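PDB 2GK3: putative cytoplasmic protein from Salmonella typhimurium, which is of unknown function but forms hexamers and belongs to a putative glutamine amidotransferase family, probably related to class I glutamine amidotransferases. Local coordinates for residues Phe212-Phe223 against Leu245-Ile253. Numbering follows the deposited sequence.
Sequences FGEYQQGKTACF and LWVNTLQFI
Phe212, Lys219, Ala221 and Phe223 turn one face of a beta hairpin onto helix 242-253. The hairpin closes through a type II' turn from Tyr215 to Gly218. Its strand 218-223 runs beside strand 120-124 in a domain that probably belongs to a glutamine amidotransferase family. The strand is roughly antiparallel to helix segment 245-253, their N-to-C directions 152° apart.

Two T-shaped aromatic pairs join the helix to the hairpin. Trp246 sets the edge of its six-membered ring on the face of Phe223, with Trp246 CH2 3.3 Å from Phe223 CD2 and the planes at 67°. Phe223 carries CG anti to its backbone N (chi1 -175°), which swings the ring out to the indole. In the second pair, Phe252 gives the edge and Phe212 the face. Their closest atoms are Phe252 CD2 and Phe212 CD1, at 3.6 Å. His174 stacks on Phe212 from outside the two segments.

Ile253 packs against Phe212, Lys219 and Ala221. Ile253 CG2 lies at the edge of the Phe212 ring, in its plane, 3.7 Å from Phe212 CD1. Ile253 CD1 reaches Ala221 CB at 3.9 Å. The alkyl chain of Lys219 runs past the backbone of Phe252 and Ile253, then bends at chi4 to bring Lys219 NZ 3.7 Å from Phe252 CE2. One water donates to Ile253 O at 2.7 Å and accepts a weak bond from Lys219 N.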
loop_
_atom_site.group_PDB
_atom_site.type_symbol
_atom_site.label_atom_id
_atom_site.label_comp_id
_atom_site.label_asym_id
_atom_site.label_seq_id
_atom_site.Cartn_x
_atom_site.Cartn_y
_atom_site.Cartn_z
ATOM N N PHE E 212 -30.514 21.965 -12.970
ATOM C CA PHE E 212 -30.590 23.172 -12.130
ATOM C C PHE E 212 -31.708 23.066 -11.097
ATOM O O PHE E 212 -32.794 22.574 -11.388
ATOM C CB PHE E 212 -30.762 24.445 -12.995
ATOM C CG PHE E 212 -29.565 24.749 -13.862
ATOM C CD1 PHE E 212 -28.484 25.452 -13.347
ATOM C CD2 PHE E 212 -29.502 24.291 -15.178
ATOM C CE1 PHE E 212 -27.360 25.699 -14.126
ATOM C CE2 PHE E 212 -28.397 24.544 -15.965
ATOM C CZ PHE E 212 -27.324 25.247 -15.444
ATOM N N GLY E 213 -31.445 23.519 -9.886
ATOM C CA GLY E 213 -32.504 23.593 -8.894
ATOM C C GLY E 213 -32.364 24.751 -7.940
ATOM O O GLY E 213 -31.576 25.675 -8.171
ATOM N N GLU E 214 -33.134 24.701 -6.862
ATOM C CA GLU E 214 -33.056 25.713 -5.830
ATOM C C GLU E 214 -33.107 25.027 -4.493
ATOM O O GLU E 214 -33.594 23.896 -4.380
ATOM C CB GLU E 214 -34.189 26.723 -5.976
ATOM C CG GLU E 214 -34.301 27.270 -7.402
ATOM C CD GLU E 214 -35.253 28.440 -7.543
ATOM O OE1 GLU E 214 -35.551 29.093 -6.520
ATOM O OE2 GLU E 214 -35.685 28.717 -8.693
ATOM N N TYR E 215 -32.564 25.695 -3.489
ATOM C CA TYR E 215 -32.607 25.218 -2.128
ATOM C C TYR E 215 -32.683 26.409 -1.182
ATOM O O TYR E 215 -31.649 27.045 -0.872
ATOM C CB TYR E 215 -31.383 24.357 -1.809
ATOM C CG TYR E 215 -31.457 23.754 -0.431
ATOM C CD1 TYR E 215 -32.314 22.694 -0.166
ATOM C CD2 TYR E 215 -30.704 24.263 0.609
ATOM C CE1 TYR E 215 -32.408 22.150 1.095
ATOM C CE2 TYR E 215 -30.784 23.722 1.865
ATOM C CZ TYR E 215 -31.644 22.673 2.101
ATOM O OH TYR E 215 -31.724 22.138 3.347
ATOM N N GLN E 216 -33.898 26.667 -0.689
ATOM C CA GLN E 216 -34.231 27.894 0.053
ATOM C C GLN E 216 -33.767 29.113 -0.771
ATOM O O GLN E 216 -34.150 29.208 -1.932
ATOM C CB GLN E 216 -33.746 27.835 1.522
ATOM C CG GLN E 216 -34.564 26.807 2.396
ATOM C CD GLN E 216 -34.161 26.758 3.901
ATOM O OE1 GLN E 216 -33.707 27.763 4.478
ATOM N NE2 GLN E 216 -34.339 25.589 4.533
ATOM N N GLN E 217 -32.946 30.013 -0.227
ATOM C CA GLN E 217 -32.489 31.191 -1.006
ATOM C C GLN E 217 -31.477 30.878 -2.133
ATOM O O GLN E 217 -31.395 31.605 -3.121
ATOM C CB GLN E 217 -31.930 32.299 -0.085
ATOM C CG GLN E 217 -32.981 32.978 0.804
ATOM C CD GLN E 217 -32.372 33.879 1.885
ATOM O OE1 GLN E 217 -32.777 33.828 3.045
ATOM N NE2 GLN E 217 -31.396 34.706 1.508
ATOM N N GLY E 218 -30.716 29.801 -1.983
ATOM C CA GLY E 218 -29.648 29.484 -2.932
ATOM C C GLY E 218 -30.058 28.706 -4.167
ATOM O O GLY E 218 -31.181 28.234 -4.283
ATOM N N LYS E 219 -29.126 28.592 -5.102
ATOM C CA LYS E 219 -29.366 27.948 -6.375
ATOM C C LYS E 219 -28.329 26.862 -6.594
ATOM O O LYS E 219 -27.185 26.970 -6.150
ATOM C CB LYS E 219 -29.318 28.957 -7.513
ATOM C CG LYS E 219 -30.594 29.743 -7.673
ATOM C CD LYS E 219 -30.489 30.687 -8.860
ATOM C CE LYS E 219 -31.874 30.981 -9.445
ATOM N NZ LYS E 219 -32.221 30.093 -10.631
ATOM N N THR E 220 -28.748 25.811 -7.279
ATOM C CA THR E 220 -27.970 24.603 -7.341
ATOM C C THR E 220 -27.829 24.088 -8.768
ATOM O O THR E 220 -28.655 24.378 -9.643
ATOM C CB THR E 220 -28.563 23.520 -6.413
ATOM O OG1 THR E 220 -29.899 23.200 -6.834
ATOM C CG2 THR E 220 -28.587 24.021 -4.960
ATOM N N ALA E 221 -26.753 23.344 -8.994
ATOM C CA ALA E 221 -26.473 22.777 -10.290
ATOM C C ALA E 221 -25.665 21.492 -10.125
ATOM O O ALA E 221 -24.864 21.338 -9.182
ATOM C CB ALA E 221 -25.731 23.766 -11.166
ATOM N N CYS E 222 -25.900 20.556 -11.030
ATOM C CA CYS E 222 -25.117 19.329 -11.026
ATOM C C CYS E 222 -24.727 19.054 -12.458
ATOM O O CYS E 222 -25.576 19.107 -13.349
ATOM C CB CYS E 222 -25.921 18.151 -10.452
ATOM S SG CYS E 222 -26.141 18.184 -8.659
ATOM N N PHE E 223 -23.446 18.792 -12.680
ATOM C CA PHE E 223 -23.003 18.346 -13.971
ATOM C C PHE E 223 -22.511 16.931 -13.774
ATOM O O PHE E 223 -21.592 16.703 -12.991
ATOM C CB PHE E 223 -21.901 19.253 -14.537
ATOM C CG PHE E 223 -21.506 18.895 -15.937
ATOM C CD1 PHE E 223 -22.258 19.353 -17.022
ATOM C CD2 PHE E 223 -20.408 18.083 -16.175
ATOM C CE1 PHE E 223 -21.920 19.012 -18.329
ATOM C CE2 PHE E 223 -20.046 17.744 -17.482
ATOM C CZ PHE E 223 -20.805 18.209 -18.565
ATOM N N LEU E 245 -20.063 27.309 -21.083
ATOM C CA LEU E 245 -20.843 26.334 -20.320
ATOM C C LEU E 245 -20.625 26.556 -18.831
ATOM O O LEU E 245 -21.561 26.852 -18.107
ATOM C CB LEU E 245 -20.473 24.892 -20.706
ATOM C CG LEU E 245 -21.018 23.725 -19.863
ATOM C CD1 LEU E 245 -22.563 23.696 -19.764
ATOM C CD2 LEU E 245 -20.506 22.399 -20.401
ATOM N N TRP E 246 -19.372 26.457 -18.402
ATOM C CA TRP E 246 -19.032 26.535 -16.991
ATOM C C TRP E 246 -19.261 27.925 -16.441
ATOM O O TRP E 246 -19.754 28.078 -15.324
ATOM C CB TRP E 246 -17.588 26.084 -16.774
ATOM C CG TRP E 246 -17.382 24.668 -17.179
ATOM C CD1 TRP E 246 -16.660 24.213 -18.249
ATOM C CD2 TRP E 246 -17.950 23.510 -16.551
ATOM N NE1 TRP E 246 -16.726 22.833 -18.316
ATOM C CE2 TRP E 246 -17.512 22.377 -17.286
ATOM C CE3 TRP E 246 -18.782 23.317 -15.433
ATOM C CZ2 TRP E 246 -17.871 21.060 -16.932
ATOM C CZ3 TRP E 246 -19.139 22.011 -15.081
ATOM C CH2 TRP E 246 -18.679 20.902 -15.836
ATOM N N VAL E 247 -18.917 28.935 -17.243
ATOM C CA VAL E 247 -19.084 30.336 -16.859
ATOM C C VAL E 247 -20.569 30.673 -16.730
ATOM O O VAL E 247 -20.988 31.223 -15.706
ATOM C CB VAL E 247 -18.294 31.312 -17.824
ATOM C CG1 VAL E 247 -18.829 32.733 -17.769
ATOM C CG2 VAL E 247 -16.824 31.334 -17.444
ATOM N N ASN E 248 -21.355 30.331 -17.756
ATOM C CA ASN E 248 -22.811 30.531 -17.715
ATOM C C ASN E 248 -23.472 29.813 -16.552
ATOM O O ASN E 248 -24.364 30.374 -15.928
ATOM C CB ASN E 248 -23.519 30.094 -19.012
ATOM C CG ASN E 248 -23.092 30.889 -20.229
ATOM O OD1 ASN E 248 -22.463 31.955 -20.126
ATOM N ND2 ASN E 248 -23.442 30.369 -21.408
ATOM N N THR E 249 -23.046 28.580 -16.250
ATOM C CA THR E 249 -23.718 27.858 -15.159
ATOM C C THR E 249 -23.341 28.445 -13.802
ATOM O O THR E 249 -24.189 28.561 -12.895
ATOM C CB THR E 249 -23.602 26.290 -15.207
ATOM O OG1 THR E 249 -22.764 25.818 -14.162
ATOM C CG2 THR E 249 -23.112 25.765 -16.512
ATOM N N LEU E 250 -22.080 28.855 -13.669
ATOM C CA LEU E 250 -21.654 29.583 -12.460
ATOM C C LEU E 250 -22.497 30.835 -12.254
ATOM O O LEU E 250 -23.020 31.070 -11.172
ATOM C CB LEU E 250 -20.168 29.938 -12.545
ATOM C CG LEU E 250 -19.285 28.731 -12.291
ATOM C CD1 LEU E 250 -17.811 29.112 -12.288
ATOM C CD2 LEU E 250 -19.711 28.063 -10.967
ATOM N N GLN E 251 -22.663 31.589 -13.336
ATOM C CA GLN E 251 -23.392 32.850 -13.355
ATOM C C GLN E 251 -24.901 32.644 -13.122
ATOM O O GLN E 251 -25.564 33.454 -12.458
ATOM C CB GLN E 251 -23.151 33.531 -14.706
ATOM C CG GLN E 251 -22.903 35.026 -14.625
ATOM C CD GLN E 251 -21.458 35.397 -14.871
ATOM O OE1 GLN E 251 -20.802 34.828 -15.753
ATOM N NE2 GLN E 251 -20.957 36.377 -14.118
ATOM N N PHE E 252 -25.440 31.558 -13.671
ATOM C CA PHE E 252 -26.856 31.242 -13.490
ATOM C C PHE E 252 -27.259 31.040 -12.018
ATOM O O PHE E 252 -28.315 31.514 -11.578
ATOM C CB PHE E 252 -27.261 30.025 -14.334
ATOM C CG PHE E 252 -28.755 29.869 -14.482
ATOM C CD1 PHE E 252 -29.468 30.669 -15.384
ATOM C CD2 PHE E 252 -29.452 28.936 -13.712
ATOM C CE1 PHE E 252 -30.846 30.545 -15.519
ATOM C CE2 PHE E 252 -30.829 28.796 -13.832
ATOM C CZ PHE E 252 -31.534 29.611 -14.742
ATOM N N ILE E 253 -26.403 30.355 -11.269
ATOM C CA ILE E 253 -26.691 29.955 -9.890
ATOM C C ILE E 253 -26.047 30.885 -8.830
ATOM O O ILE E 253 -26.229 30.690 -7.624
ATOM C CB ILE E 253 -26.313 28.447 -9.651
ATOM C CG1 ILE E 253 -24.796 28.263 -9.537
ATOM C CG2 ILE E 253 -26.852 27.555 -10.788
ATOM C CD1 ILE E 253 -24.351 26.840 -9.213
HETATM O O HOH W 1 -27.472 31.455 -5.343
#